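Local structure of protein toll (Drosophila melanogaster, 4LXR) at residues 46-51 with 73-78; 52-57 with 79-84; 85-90 with 115-120; 104-109 with 127-132. The protein serves as the cell-surface receptor for cleaved, activated spaetzle, switching on Toll signalling in antifungal defence and in setting the dorsal-ventral axis of the embryo. All coordinates share one frame; numbering follows the deposited sequence.

Interaction 1 of 4, residues 46-51 with 73-78; sequences DYVQIM and DRVQMR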
loop_
_atom_site.group_PDB
_atom_site.type_symbol
_atom_site.label_atom_id
_atom_site.label_comp_id
_atom_site.label_asym_id
_atom_site.label_seq_id
_atom_site.Cartn_x
_atom_site.Cartn_y
_atom_site.Cartn_z
ATOM N N ASP A 46 26.026 -13.554 -26.010
ATOM C CA ASP A 46 25.315 -12.345 -25.601
ATOM C C ASP A 46 26.269 -11.196 -25.267
ATOM O O ASP A 46 26.318 -10.181 -25.969
ATOM C CB ASP A 46 24.380 -12.641 -24.421
ATOM C CG ASP A 46 23.460 -11.473 -24.085
ATOM O OD1 ASP A 46 23.330 -10.545 -24.910
ATOM O OD2 ASP A 46 22.850 -11.491 -22.993
ATOM N N TYR A 47 27.027 -11.353 -24.192
ATOM C CA TYR A 47 27.934 -10.294 -23.793
ATOM C C TYR A 47 29.126 -10.794 -22.988
ATOM O O TYR A 47 29.097 -11.887 -22.397
ATOM C CB TYR A 47 27.182 -9.216 -23.019
ATOM C CG TYR A 47 26.908 -9.551 -21.573
ATOM C CD1 TYR A 47 25.825 -10.347 -21.213
ATOM C CD2 TYR A 47 27.719 -9.046 -20.559
ATOM C CE1 TYR A 47 25.564 -10.641 -19.881
ATOM C CE2 TYR A 47 27.470 -9.341 -19.228
ATOM C CZ TYR A 47 26.396 -10.140 -18.899
ATOM O OH TYR A 47 26.145 -10.427 -17.578
ATOM N N VAL A 48 30.179 -9.990 -22.984
ATOM C CA VAL A 48 31.291 -10.192 -22.073
ATOM C C VAL A 48 31.523 -8.879 -21.338
ATOM O O VAL A 48 31.612 -7.826 -21.964
ATOM C CB VAL A 48 32.573 -10.661 -22.812
ATOM C CG1 VAL A 48 32.915 -9.727 -23.980
ATOM C CG2 VAL A 48 33.744 -10.762 -21.850
ATOM N N GLN A 49 31.560 -8.928 -20.007
ATOM C CA GLN A 49 31.988 -7.768 -19.230
ATOM C C GLN A 49 33.409 -7.963 -18.721
ATOM O O GLN A 49 33.732 -8.992 -18.137
ATOM C CB GLN A 49 31.047 -7.467 -18.056
ATOM C CG GLN A 49 31.542 -6.299 -17.192
ATOM C CD GLN A 49 30.685 -6.009 -15.965
ATOM O OE1 GLN A 49 30.875 -6.605 -14.900
ATOM N NE2 GLN A 49 29.755 -5.071 -16.102
ATOM N N ILE A 50 34.273 -6.985 -18.968
ATOM C CA ILE A 50 35.588 -7.001 -18.356
ATOM C C ILE A 50 35.639 -5.914 -17.293
ATOM O O ILE A 50 35.553 -4.730 -17.606
ATOM C CB ILE A 50 36.709 -6.800 -19.380
ATOM C CG1 ILE A 50 36.554 -7.791 -20.528
ATOM C CG2 ILE A 50 38.065 -6.973 -18.722
ATOM C CD1 ILE A 50 37.229 -7.342 -21.798
ATOM N N MET A 51 35.724 -6.330 -16.030
ATOM C CA MET A 51 35.849 -5.394 -14.924
ATOM C C MET A 51 37.311 -5.388 -14.526
ATOM O O MET A 51 37.877 -6.431 -14.221
ATOM C CB MET A 51 34.949 -5.798 -13.753
ATOM C CG MET A 51 35.217 -5.048 -12.448
ATOM S SD MET A 51 34.468 -3.406 -12.349
ATOM C CE MET A 51 32.734 -3.818 -12.554
ATOM N N ASP A 73 27.665 -10.297 -28.785
ATOM C CA ASP A 73 26.967 -9.079 -29.218
ATOM C C ASP A 73 27.532 -7.796 -28.602
ATOM O O ASP A 73 27.768 -6.797 -29.292
ATOM C CB ASP A 73 25.459 -9.207 -28.931
ATOM C CG ASP A 73 24.721 -7.867 -28.976
ATOM O OD1 ASP A 73 24.582 -7.275 -30.067
ATOM O OD2 ASP A 73 24.249 -7.417 -27.911
ATOM N N ARG A 74 27.765 -7.845 -27.301
ATOM C CA ARG A 74 28.131 -6.673 -26.539
ATOM C C ARG A 74 29.424 -6.914 -25.745
ATOM O O ARG A 74 29.561 -7.929 -25.056
ATOM C CB ARG A 74 26.971 -6.306 -25.604
ATOM C CG ARG A 74 27.179 -5.021 -24.824
ATOM C CD ARG A 74 25.925 -4.604 -24.056
ATOM N NE ARG A 74 25.768 -5.357 -22.817
ATOM C CZ ARG A 74 24.787 -6.221 -22.585
ATOM N NH1 ARG A 74 24.730 -6.863 -21.422
ATOM N NH2 ARG A 74 23.855 -6.436 -23.513
ATOM N N VAL A 75 30.381 -5.995 -25.861
ATOM C CA VAL A 75 31.543 -6.008 -24.978
ATOM C C VAL A 75 31.459 -4.792 -24.102
ATOM O O VAL A 75 31.339 -3.673 -24.603
ATOM C CB VAL A 75 32.875 -5.951 -25.725
ATOM C CG1 VAL A 75 34.035 -5.862 -24.725
ATOM C CG2 VAL A 75 33.032 -7.150 -26.612
ATOM N N GLN A 76 31.501 -5.004 -22.791
ATOM C CA GLN A 76 31.455 -3.885 -21.861
ATOM C C GLN A 76 32.713 -3.908 -21.015
ATOM O O GLN A 76 32.970 -4.888 -20.323
ATOM C CB GLN A 76 30.221 -3.978 -20.968
ATOM C CG GLN A 76 30.087 -2.832 -19.980
ATOM C CD GLN A 76 28.811 -2.902 -19.161
ATOM O OE1 GLN A 76 28.705 -3.677 -18.207
ATOM N NE2 GLN A 76 27.838 -2.094 -19.530
ATOM N N MET A 77 33.483 -2.826 -21.065
ATOM C CA MET A 77 34.741 -2.733 -20.332
ATOM C C MET A 77 34.583 -1.639 -19.288
ATOM O O MET A 77 34.183 -0.533 -19.615
ATOM C CB MET A 77 35.910 -2.417 -21.276
ATOM C CG MET A 77 36.241 -3.545 -22.262
ATOM S SD MET A 77 37.550 -3.136 -23.447
ATOM C CE MET A 77 38.981 -3.469 -22.409
ATOM N N ARG A 78 34.895 -1.951 -18.035
ATOM C CA ARG A 78 34.667 -1.027 -16.938
ATOM C C ARG A 78 35.920 -0.829 -16.096
ATOM O O ARG A 78 36.529 -1.806 -15.624
ATOM C CB ARG A 78 33.532 -1.543 -16.031
ATOM C CG ARG A 78 32.151 -1.416 -16.657
ATOM C CD ARG A 78 31.047 -2.033 -15.783
ATOM N NE ARG A 78 30.798 -1.294 -14.549
ATOM C CZ ARG A 78 30.057 -1.756 -13.541
ATOM N NH1 ARG A 78 29.489 -2.952 -13.633
ATOM N NH2 ARG A 78 29.878 -1.026 -12.446
HETATM O O HOH W 1 22.647 -8.585 -22.211
HETATM O O HOH W 2 23.407 -7.987 -25.489
HETATM O O HOH W 3 28.763 -5.829 -12.329
#
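Asp-73 opens the pairing through its backbone N, which makes a weak bond to Asp-46 O, while one water lies close to both Asp-46 OD1 and Asp-73 OD2, a bridge that remains doubtful; the other oxygen of Asp-73, OD1, accepts from Gly-3 of a spaetzle chain. Arg-74 N reaches the same Asp-46 O at 3.1 Å. Its side chain bends at chi3 (79°), which lays the guanidinium beside Tyr-47, the planes 19° apart and Arg-74 NH1 3.5 Å from Tyr-47 CG, over one face of the ring. Val-75 CG2 meets Val-48 CG1 at 3.7 Å on the buried side. The strands run parallel, axes 10° apart and 4.7 Å at closest approach, consistent with neighbouring rungs near the N-terminal end of the Toll leucine-rich-repeat ectodomain. Gln-76 N donates to Val-48 O at 2.9 Å, and its OE1 accepts from Gln-49 NE2 at 2.7 Å; the two side-chain amides lie nearly coplanar. Met-77 returns to the buried side, CG 4.0 Å from Ile-50 CD1. Arg-78 N donates to Ile-50 O, and Met-51 CE sits over the centre of the Arg-78 guanidinium, 3.5 Å from CZ, while Arg-78 NH2 forms a salt bridge with Glu-48 of a spaetzle chain.

Interaction 2 of 4, residues 52-57 with 79-84; sequences CNLTDT and RCMLPG. With NAG (2-acetamido-2-deoxy-beta-D-glucopyranose), chain H.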
loop_
_atom_site.group_PDB
_atom_site.type_symbol
_atom_site.label_atom_id
_atom_site.label_comp_id
_atom_site.label_asym_id
_atom_site.label_seq_id
_atom_site.Cartn_x
_atom_site.Cartn_y
_atom_site.Cartn_z
ATOM N N CYS A 52 37.927 -4.211 -14.577
ATOM C CA CYS A 52 39.363 -4.081 -14.381
ATOM C C CYS A 52 39.663 -3.439 -13.043
ATOM O O CYS A 52 38.896 -2.607 -12.557
ATOM C CB CYS A 52 39.978 -3.192 -15.472
ATOM S SG CYS A 52 40.059 -3.882 -17.156
ATOM N N ASN A 53 40.795 -3.813 -12.465
ATOM C CA ASN A 53 41.369 -3.082 -11.343
ATOM C C ASN A 53 42.865 -2.989 -11.594
ATOM O O ASN A 53 43.621 -3.846 -11.157
ATOM C CB ASN A 53 41.089 -3.780 -10.011
ATOM C CG ASN A 53 41.390 -2.899 -8.814
ATOM O OD1 ASN A 53 42.175 -1.956 -8.915
ATOM N ND2 ASN A 53 40.754 -3.198 -7.672
ATOM N N LEU A 54 43.271 -1.933 -12.297
ATOM C CA LEU A 54 44.616 -1.822 -12.846
ATOM C C LEU A 54 45.400 -0.707 -12.168
ATOM O O LEU A 54 44.819 0.277 -11.707
ATOM C CB LEU A 54 44.530 -1.518 -14.347
ATOM C CG LEU A 54 44.414 -2.648 -15.369
ATOM C CD1 LEU A 54 43.485 -3.748 -14.917
ATOM C CD2 LEU A 54 43.959 -2.090 -16.707
ATOM N N THR A 55 46.720 -0.863 -12.110
ATOM C CA THR A 55 47.585 0.223 -11.654
ATOM C C THR A 55 48.387 0.705 -12.854
ATOM O O THR A 55 48.860 1.838 -12.894
ATOM C CB THR A 55 48.575 -0.221 -10.541
ATOM O OG1 THR A 55 49.799 -0.673 -11.133
ATOM C CG2 THR A 55 47.991 -1.338 -9.684
ATOM N N ASP A 56 48.501 -0.170 -13.844
ATOM C CA ASP A 56 49.440 0.006 -14.938
ATOM C C ASP A 56 48.968 -0.740 -16.183
ATOM O O ASP A 56 48.340 -1.791 -16.098
ATOM C CB ASP A 56 50.791 -0.562 -14.507
ATOM C CG ASP A 56 51.933 0.051 -15.246
ATOM O OD1 ASP A 56 52.201 -0.385 -16.383
ATOM O OD2 ASP A 56 52.570 0.963 -14.682
ATOM N N THR A 57 49.296 -0.207 -17.342
ATOM C CA THR A 57 48.941 -0.835 -18.604
ATOM C C THR A 57 49.570 -2.237 -18.750
ATOM O O THR A 57 49.013 -3.119 -19.408
ATOM C CB THR A 57 49.299 0.116 -19.782
ATOM O OG1 THR A 57 48.091 0.685 -20.318
ATOM C CG2 THR A 57 50.074 -0.591 -20.859
ATOM N N ARG A 79 36.275 0.438 -15.885
ATOM C CA ARG A 79 37.418 0.831 -15.042
ATOM C C ARG A 79 38.762 0.397 -15.635
ATOM O O ARG A 79 39.776 0.309 -14.929
ATOM C CB ARG A 79 37.260 0.311 -13.598
ATOM C CG ARG A 79 35.841 0.426 -13.061
ATOM C CD ARG A 79 35.723 -0.040 -11.621
ATOM N NE ARG A 79 35.948 1.054 -10.682
ATOM C CZ ARG A 79 35.337 1.170 -9.502
ATOM N NH1 ARG A 79 35.608 2.205 -8.713
ATOM N NH2 ARG A 79 34.457 0.255 -9.110
ATOM N N CYS A 80 38.777 0.145 -16.938
ATOM C CA CYS A 80 40.008 -0.295 -17.592
ATOM C C CYS A 80 40.822 0.897 -18.062
ATOM O O CYS A 80 40.280 1.985 -18.264
ATOM C CB CYS A 80 39.696 -1.244 -18.763
ATOM S SG CYS A 80 38.748 -2.742 -18.227
ATOM N N MET A 81 42.129 0.698 -18.212
ATOM C CA MET A 81 42.994 1.749 -18.741
ATOM C C MET A 81 43.025 1.659 -20.245
ATOM O O MET A 81 43.009 0.556 -20.808
ATOM C CB MET A 81 44.417 1.618 -18.180
ATOM C CG MET A 81 44.424 1.718 -16.669
ATOM S SD MET A 81 46.038 1.556 -15.945
ATOM C CE MET A 81 46.819 3.064 -16.523
ATOM N N LEU A 82 43.048 2.817 -20.898
ATOM C CA LEU A 82 43.283 2.856 -22.332
ATOM C C LEU A 82 44.661 2.264 -22.594
ATOM O O LEU A 82 45.652 2.642 -21.948
ATOM C CB LEU A 82 43.155 4.281 -22.875
ATOM C CG LEU A 82 41.699 4.756 -22.812
ATOM C CD1 LEU A 82 41.583 6.279 -23.051
ATOM C CD2 LEU A 82 40.843 3.962 -23.801
ATOM N N PRO A 83 44.730 1.322 -23.543
ATOM C CA PRO A 83 45.903 0.462 -23.713
ATOM C C PRO A 83 47.058 1.104 -24.490
ATOM O O PRO A 83 47.596 0.486 -25.410
ATOM C CB PRO A 83 45.331 -0.731 -24.480
ATOM C CG PRO A 83 44.213 -0.172 -25.254
ATOM C CD PRO A 83 43.615 0.915 -24.414
ATOM N N GLY A 84 47.442 2.319 -24.120
ATOM C CA GLY A 84 48.551 2.997 -24.781
ATOM C C GLY A 84 48.365 3.218 -26.282
ATOM O O GLY A 84 47.302 3.636 -26.745
HETATM C C1 NAG H . 41.330 -2.572 -6.501
HETATM C C2 NAG H . 40.298 -2.308 -5.400
HETATM C C3 NAG H . 40.958 -1.605 -4.213
HETATM C C4 NAG H . 42.205 -2.350 -3.752
HETATM C C5 NAG H . 43.131 -2.653 -4.924
HETATM C C6 NAG H . 44.274 -3.559 -4.533
HETATM C C7 NAG H . 38.003 -2.034 -6.245
HETATM C C8 NAG H . 36.976 -1.057 -6.733
HETATM N N2 NAG H . 39.186 -1.514 -5.902
HETATM O O3 NAG H . 40.034 -1.521 -3.133
HETATM O O4 NAG H . 42.917 -1.535 -2.829
HETATM O O5 NAG H . 42.411 -3.329 -5.966
HETATM O O6 NAG H . 45.448 -3.259 -5.274
HETATM O O7 NAG H . 37.776 -3.237 -6.176
HETATM O O HOH W 4 41.499 0.164 -12.781
#
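Cys-52 SG and Cys-80 SG are joined by a disulfide of 2.0 Å, its chi3 of 85° close to the relaxed right angle. Next to it Met-81 fills the angle between the loops: CG lies 3.8 Å from Leu-54 CD2, and the extended chi2 (179°) carries SD on to the Asp-56 backbone, 3.7 Å from Asp-56 N. Trimming Met-81 to an alanine is likely to open a gap beside Leu-54 and the Asp-56 backbone, where CG and SD now lie. One water bridges the backbones, accepting from Leu-54 N and donating to Arg-79 O, both at 2.8 Å. Farther out, Asn-53 ND2 carries the N-linked sugar, whose methyl C8 lies over one face of the Arg-79 guanidinium, 3.7 Å from NH2. A second shell of hydrogen bonds positions the loops: Tyr-60 OH bonds Met-81 O, Ser-107 OG bonds Cys-80 O, and Asp-59 takes Thr-55 N. With no direct hydrogen bond between the segments, one water bridge and mostly van der Waals contact, the join between these N-terminal loops probably owes most to the disulfide.

Interaction 3 of 4, residues 85-90 with 115-120; sequences HTPIAS and TRQHLD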
loop_
_atom_site.group_PDB
_atom_site.type_symbol
_atom_site.label_atom_id
_atom_site.label_comp_id
_atom_site.label_asym_id
_atom_site.label_seq_id
_atom_site.Cartn_x
_atom_site.Cartn_y
_atom_site.Cartn_z
ATOM N N HIS A 85 49.408 2.931 -27.048
ATOM C CA HIS A 85 49.365 3.077 -28.497
ATOM C C HIS A 85 48.946 1.775 -29.168
ATOM O O HIS A 85 49.387 1.462 -30.268
ATOM C CB HIS A 85 50.731 3.532 -29.001
ATOM C CG HIS A 85 51.160 4.848 -28.436
ATOM N ND1 HIS A 85 50.297 5.920 -28.319
ATOM C CD2 HIS A 85 52.345 5.262 -27.931
ATOM C CE1 HIS A 85 50.939 6.942 -27.784
ATOM N NE2 HIS A 85 52.184 6.569 -27.539
ATOM N N THR A 86 48.089 1.028 -28.480
ATOM C CA THR A 86 47.589 -0.258 -28.931
ATOM C C THR A 86 46.063 -0.176 -29.119
ATOM O O THR A 86 45.371 0.401 -28.296
ATOM C CB THR A 86 47.919 -1.323 -27.862
ATOM O OG1 THR A 86 49.338 -1.519 -27.814
ATOM C CG2 THR A 86 47.214 -2.644 -28.142
ATOM N N PRO A 87 45.538 -0.742 -30.213
ATOM C CA PRO A 87 44.075 -0.745 -30.387
ATOM C C PRO A 87 43.359 -1.605 -29.314
ATOM O O PRO A 87 43.912 -2.613 -28.862
ATOM C CB PRO A 87 43.888 -1.357 -31.776
ATOM C CG PRO A 87 45.253 -0.993 -32.533
ATOM C CD PRO A 87 46.282 -1.131 -31.435
ATOM N N ILE A 88 42.149 -1.204 -28.919
ATOM C CA ILE A 88 41.348 -1.985 -27.966
ATOM C C ILE A 88 41.053 -3.327 -28.619
ATOM O O ILE A 88 40.944 -4.342 -27.930
ATOM C CB ILE A 88 40.055 -1.239 -27.536
ATOM C CG1 ILE A 88 40.416 -0.011 -26.695
ATOM C CG2 ILE A 88 39.089 -2.143 -26.696
ATOM C CD1 ILE A 88 39.287 1.023 -26.560
ATOM N N ALA A 89 40.993 -3.337 -29.956
ATOM C CA ALA A 89 40.741 -4.577 -30.699
ATOM C C ALA A 89 41.775 -5.658 -30.368
ATOM O O ALA A 89 41.469 -6.845 -30.407
ATOM C CB ALA A 89 40.718 -4.315 -32.207
ATOM N N SER A 90 43.000 -5.243 -30.045
ATOM C CA SER A 90 44.038 -6.192 -29.654
ATOM C C SER A 90 43.751 -6.897 -28.319
ATOM O O SER A 90 44.067 -8.073 -28.158
ATOM C CB SER A 90 45.401 -5.507 -29.631
ATOM O OG SER A 90 45.828 -5.234 -30.956
ATOM N N THR A 115 42.225 7.884 -28.187
ATOM C CA THR A 115 42.710 8.242 -29.510
ATOM C C THR A 115 41.967 7.468 -30.585
ATOM O O THR A 115 41.372 6.421 -30.319
ATOM C CB THR A 115 44.222 7.931 -29.700
ATOM O OG1 THR A 115 44.409 6.512 -29.749
ATOM C CG2 THR A 115 45.084 8.538 -28.585
ATOM N N ARG A 116 42.058 7.972 -31.811
ATOM C CA ARG A 116 41.563 7.277 -32.988
ATOM C C ARG A 116 42.161 5.866 -33.114
ATOM O O ARG A 116 41.456 4.909 -33.444
ATOM C CB ARG A 116 41.858 8.100 -34.248
ATOM C CG ARG A 116 41.329 7.473 -35.513
ATOM C CD ARG A 116 42.016 8.037 -36.749
ATOM N NE ARG A 116 43.353 7.465 -36.911
ATOM C CZ ARG A 116 44.322 7.991 -37.658
ATOM N NH1 ARG A 116 45.504 7.378 -37.728
ATOM N NH2 ARG A 116 44.119 9.126 -38.323
ATOM N N GLN A 117 43.456 5.731 -32.854
ATOM C CA GLN A 117 44.076 4.402 -32.862
ATOM C C GLN A 117 43.349 3.365 -31.984
ATOM O O GLN A 117 43.276 2.184 -32.328
ATOM C CB GLN A 117 45.546 4.494 -32.447
ATOM C CG GLN A 117 46.276 3.155 -32.514
ATOM C CD GLN A 117 47.758 3.276 -32.206
ATOM O OE1 GLN A 117 48.582 2.531 -32.742
ATOM N NE2 GLN A 117 48.102 4.215 -31.334
ATOM N N HIS A 118 42.784 3.806 -30.867
ATOM C CA HIS A 118 42.093 2.881 -29.965
ATOM C C HIS A 118 40.944 2.139 -30.640
ATOM O O HIS A 118 40.555 1.047 -30.205
ATOM C CB HIS A 118 41.620 3.612 -28.707
ATOM C CG HIS A 118 42.741 4.018 -27.803
ATOM N ND1 HIS A 118 42.699 5.153 -27.022
ATOM C CD2 HIS A 118 43.946 3.442 -27.565
ATOM C CE1 HIS A 118 43.819 5.247 -26.325
ATOM N NE2 HIS A 118 44.592 4.223 -26.636
ATOM N N LEU A 119 40.422 2.696 -31.729
ATOM C CA LEU A 119 39.297 2.057 -32.407
ATOM C C LEU A 119 39.675 1.371 -33.716
ATOM O O LEU A 119 38.791 0.919 -34.440
ATOM C CB LEU A 119 38.145 3.051 -32.629
ATOM C CG LEU A 119 37.404 3.563 -31.386
ATOM C CD1 LEU A 119 36.404 4.627 -31.793
ATOM C CD2 LEU A 119 36.676 2.412 -30.638
ATOM N N ASP A 120 40.976 1.296 -34.025
ATOM C CA ASP A 120 41.438 0.522 -35.182
ATOM C C ASP A 120 40.827 -0.893 -35.160
ATOM O O ASP A 120 40.708 -1.503 -34.090
ATOM C CB ASP A 120 42.968 0.408 -35.199
ATOM C CG ASP A 120 43.671 1.719 -35.600
ATOM O OD1 ASP A 120 43.004 2.702 -35.999
ATOM O OD2 ASP A 120 44.919 1.756 -35.527
HETATM O O HOH W 5 47.052 5.708 -29.299
HETATM O O HOH W 6 40.308 -1.143 -31.497
#
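Ile-88 N and His-118 O form the one direct hydrogen bond between the segments, 3.0 Å long and 163° at the hydrogen, the donor tilted 26° from the carbonyl plane. Two waters extend the polar contact. One accepts from Ala-89 N and donates to both His-118 O and Asp-120 O, so it ties the first turn of helix 88-94 to the end of the 3-10 segment 117-119; the other bonds Thr-115 OG1 at 2.8 Å and lies in the plane of the His-85 ring, weakly bonded to ND1. Apolar contacts fill in beside these: Pro-87 CG packs 3.8 Å from Asp-120 CB, and Ile-88 CD1 touches His-118 CB at 4.1 Å. The His-118 ring is set edgewise, with CD2 3.4 Å from Thr-86 O, Thr-115 OG1 over the centre of one face, and NE2 bonded to Gly-84 O. The place of these loops behind the strands is consistent with the convex side of a leucine-rich-repeat solenoid. His-118 O accepts twice, from Ile-88 N and from a water, so the carbonyl of this buried residue is well supplied with donors.

Interaction 4 of 4, residues 104-109 with 127-132; sequences IFESDN and RFRFTT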
loop_
_atom_site.group_PDB
_atom_site.type_symbol
_atom_site.label_atom_id
_atom_site.label_comp_id
_atom_site.label_asym_id
_atom_site.label_seq_id
_atom_site.Cartn_x
_atom_site.Cartn_y
_atom_site.Cartn_z
ATOM N N ILE A 104 31.245 -0.868 -25.127
ATOM C CA ILE A 104 31.065 0.102 -24.045
ATOM C C ILE A 104 32.398 0.202 -23.301
ATOM O O ILE A 104 33.023 -0.810 -22.979
ATOM C CB ILE A 104 29.948 -0.355 -23.100
ATOM C CG1 ILE A 104 28.593 -0.236 -23.814
ATOM C CG2 ILE A 104 29.971 0.415 -21.768
ATOM C CD1 ILE A 104 27.590 -1.202 -23.330
ATOM N N PHE A 105 32.876 1.418 -23.086
ATOM C CA PHE A 105 34.137 1.614 -22.380
ATOM C C PHE A 105 33.890 2.695 -21.351
ATOM O O PHE A 105 33.870 3.884 -21.675
ATOM C CB PHE A 105 35.274 2.011 -23.337
ATOM C CG PHE A 105 36.661 1.871 -22.734
ATOM C CD1 PHE A 105 37.174 2.855 -21.878
ATOM C CD2 PHE A 105 37.448 0.768 -23.027
ATOM C CE1 PHE A 105 38.443 2.731 -21.340
ATOM C CE2 PHE A 105 38.725 0.618 -22.477
ATOM C CZ PHE A 105 39.224 1.597 -21.631
ATOM N N GLU A 106 33.689 2.262 -20.109
ATOM C CA GLU A 106 33.358 3.145 -19.002
ATOM C C GLU A 106 34.460 3.072 -17.957
ATOM O O GLU A 106 34.625 2.039 -17.309
ATOM C CB GLU A 106 32.023 2.701 -18.400
ATOM C CG GLU A 106 31.566 3.455 -17.187
ATOM C CD GLU A 106 30.281 2.853 -16.629
ATOM O OE1 GLU A 106 30.367 2.105 -15.636
ATOM O OE2 GLU A 106 29.197 3.107 -17.200
ATOM N N SER A 107 35.216 4.155 -17.773
ATOM C CA SER A 107 36.327 4.102 -16.821
ATOM C C SER A 107 36.768 5.443 -16.272
ATOM O O SER A 107 36.837 6.428 -17.001
ATOM C CB SER A 107 37.544 3.396 -17.451
ATOM O OG SER A 107 38.676 3.517 -16.592
ATOM N N ASP A 108 37.116 5.460 -14.989
ATOM C CA ASP A 108 37.710 6.635 -14.363
ATOM C C ASP A 108 39.203 6.444 -14.141
ATOM O O ASP A 108 39.859 7.226 -13.442
ATOM C CB ASP A 108 36.997 6.929 -13.040
ATOM C CG ASP A 108 35.517 7.200 -13.245
ATOM O OD1 ASP A 108 35.148 7.737 -14.319
ATOM O OD2 ASP A 108 34.721 6.868 -12.353
ATOM N N ASN A 109 39.734 5.384 -14.732
ATOM C CA ASN A 109 41.166 5.116 -14.692
ATOM C C ASN A 109 41.667 4.933 -16.118
ATOM O O ASN A 109 41.933 3.811 -16.552
ATOM C CB ASN A 109 41.454 3.874 -13.832
ATOM C CG ASN A 109 42.930 3.503 -13.814
ATOM O OD1 ASN A 109 43.788 4.330 -14.120
ATOM N ND2 ASN A 109 43.231 2.249 -13.457
ATOM N N ARG A 127 27.419 0.211 -32.338
ATOM C CA ARG A 127 27.118 0.941 -31.128
ATOM C C ARG A 127 28.382 1.135 -30.326
ATOM O O ARG A 127 29.131 0.201 -30.107
ATOM C CB ARG A 127 26.044 0.196 -30.300
ATOM C CG ARG A 127 25.661 0.952 -29.017
ATOM C CD ARG A 127 24.318 0.526 -28.395
ATOM N NE ARG A 127 23.924 1.483 -27.359
ATOM C CZ ARG A 127 22.800 1.429 -26.650
ATOM N NH1 ARG A 127 21.926 0.444 -26.852
ATOM N NH2 ARG A 127 22.554 2.365 -25.733
ATOM N N PHE A 128 28.616 2.352 -29.863
ATOM C CA PHE A 128 29.825 2.617 -29.101
ATOM C C PHE A 128 29.487 3.591 -28.005
ATOM O O PHE A 128 28.776 4.554 -28.254
ATOM C CB PHE A 128 30.929 3.185 -30.020
ATOM C CG PHE A 128 32.119 3.738 -29.283
ATOM C CD1 PHE A 128 32.993 2.888 -28.599
ATOM C CD2 PHE A 128 32.388 5.110 -29.298
ATOM C CE1 PHE A 128 34.115 3.391 -27.925
ATOM C CE2 PHE A 128 33.520 5.636 -28.633
ATOM C CZ PHE A 128 34.378 4.779 -27.934
ATOM N N ARG A 129 29.990 3.340 -26.795
ATOM C CA ARG A 129 29.816 4.275 -25.691
ATOM C C ARG A 129 31.138 4.511 -24.985
ATOM O O ARG A 129 31.847 3.563 -24.656
ATOM C CB ARG A 129 28.783 3.775 -24.667
ATOM C CG ARG A 129 28.892 4.543 -23.333
ATOM C CD ARG A 129 27.568 4.570 -22.520
ATOM N NE ARG A 129 27.265 3.308 -21.858
ATOM C CZ ARG A 129 27.740 2.913 -20.671
ATOM N NH1 ARG A 129 28.604 3.663 -19.974
ATOM N NH2 ARG A 129 27.345 1.737 -20.177
ATOM N N PHE A 130 31.460 5.774 -24.739
ATOM C CA PHE A 130 32.644 6.115 -23.968
ATOM C C PHE A 130 32.216 6.999 -22.810
ATOM O O PHE A 130 31.570 8.039 -23.005
ATOM C CB PHE A 130 33.668 6.866 -24.840
ATOM C CG PHE A 130 34.901 7.292 -24.095
ATOM C CD1 PHE A 130 35.663 6.356 -23.392
ATOM C CD2 PHE A 130 35.309 8.610 -24.108
ATOM C CE1 PHE A 130 36.809 6.733 -22.695
ATOM C CE2 PHE A 130 36.467 9.014 -23.412
ATOM C CZ PHE A 130 37.219 8.074 -22.706
ATOM N N THR A 131 32.622 6.626 -21.606
ATOM C CA THR A 131 32.099 7.291 -20.419
ATOM C C THR A 131 33.204 7.419 -19.398
ATOM O O THR A 131 33.881 6.432 -19.081
ATOM C CB THR A 131 30.934 6.470 -19.828
ATOM O OG1 THR A 131 29.812 6.527 -20.725
ATOM C CG2 THR A 131 30.522 6.990 -18.450
ATOM N N THR A 132 33.398 8.624 -18.880
ATOM C CA THR A 132 34.447 8.841 -17.888
ATOM C C THR A 132 34.128 10.079 -17.072
ATOM O O THR A 132 33.452 10.977 -17.558
ATOM C CB THR A 132 35.849 9.012 -18.538
ATOM O OG1 THR A 132 36.840 9.137 -17.509
ATOM C CG2 THR A 132 35.908 10.264 -19.436
#
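Strands 104-106 and 127-131 pair in parallel, axes 2° apart and 4.8 Å at closest approach, with Phe-105 N to Arg-129 O (2.9 Å) and Thr-131 N to Phe-105 O as successive backbone bonds. They stack onto the leucine-rich repeats from the N-terminal end, consistent with adjacent rungs of the solenoid. On the concave side Arg-129 turns back at its CG-CD bond (chi3 75°), bringing NH1 to Glu-106 OE2 in a 2.9 Å salt bridge that meets the oxygen on its anti side. NH1 also donates to Thr-131 OG1, in the guanidinium plane, so two acceptors fix the group's rotation, while Ile-104 CG2 covers one face, 3.3 Å from Arg-129 NH2. With a leucine replacing Arg-129, the Glu-106 carboxylate would probably lose its close partner, its other ion pairs, to Arg-78 and to Arg-11 of a spaetzle chain, being long and weak. On the inward side Phe-105 and Phe-130 point the same way, CD1 of the former 4.0 Å from CE1 of the latter. Past the strands Ser-107 forms an ST turn, its OG accepting from Asn-109 N, and Thr-132 OG1 donates to Ser-107 O at 2.8 Å.

In the fold
Interactions 1 and 4 are successive steps of one parallel strand stack: strands 74-78 and 102-106 are neighbours, bonded through Met-77 N to Ile-104 O at 2.8 Å. Each has an apolar inner side and a polar outer side that meets spaetzle, but interaction 4 is the more buried and has a salt bridge between its own two strands, whereas the salt bridge of interaction 1 goes to spaetzle. Interaction 2 continues the strands of interaction 1 into loops, where a disulfide replaces ladder bonds and a glycan marks the surface. Interaction 3, also partly exposed, combines one direct backbone bond with waters; Leu-82 CB against His-118 CE1 (3.6 Å) ties it to interaction 2, and Ile-88 meets Met-77 and Phe-105 beneath the strands.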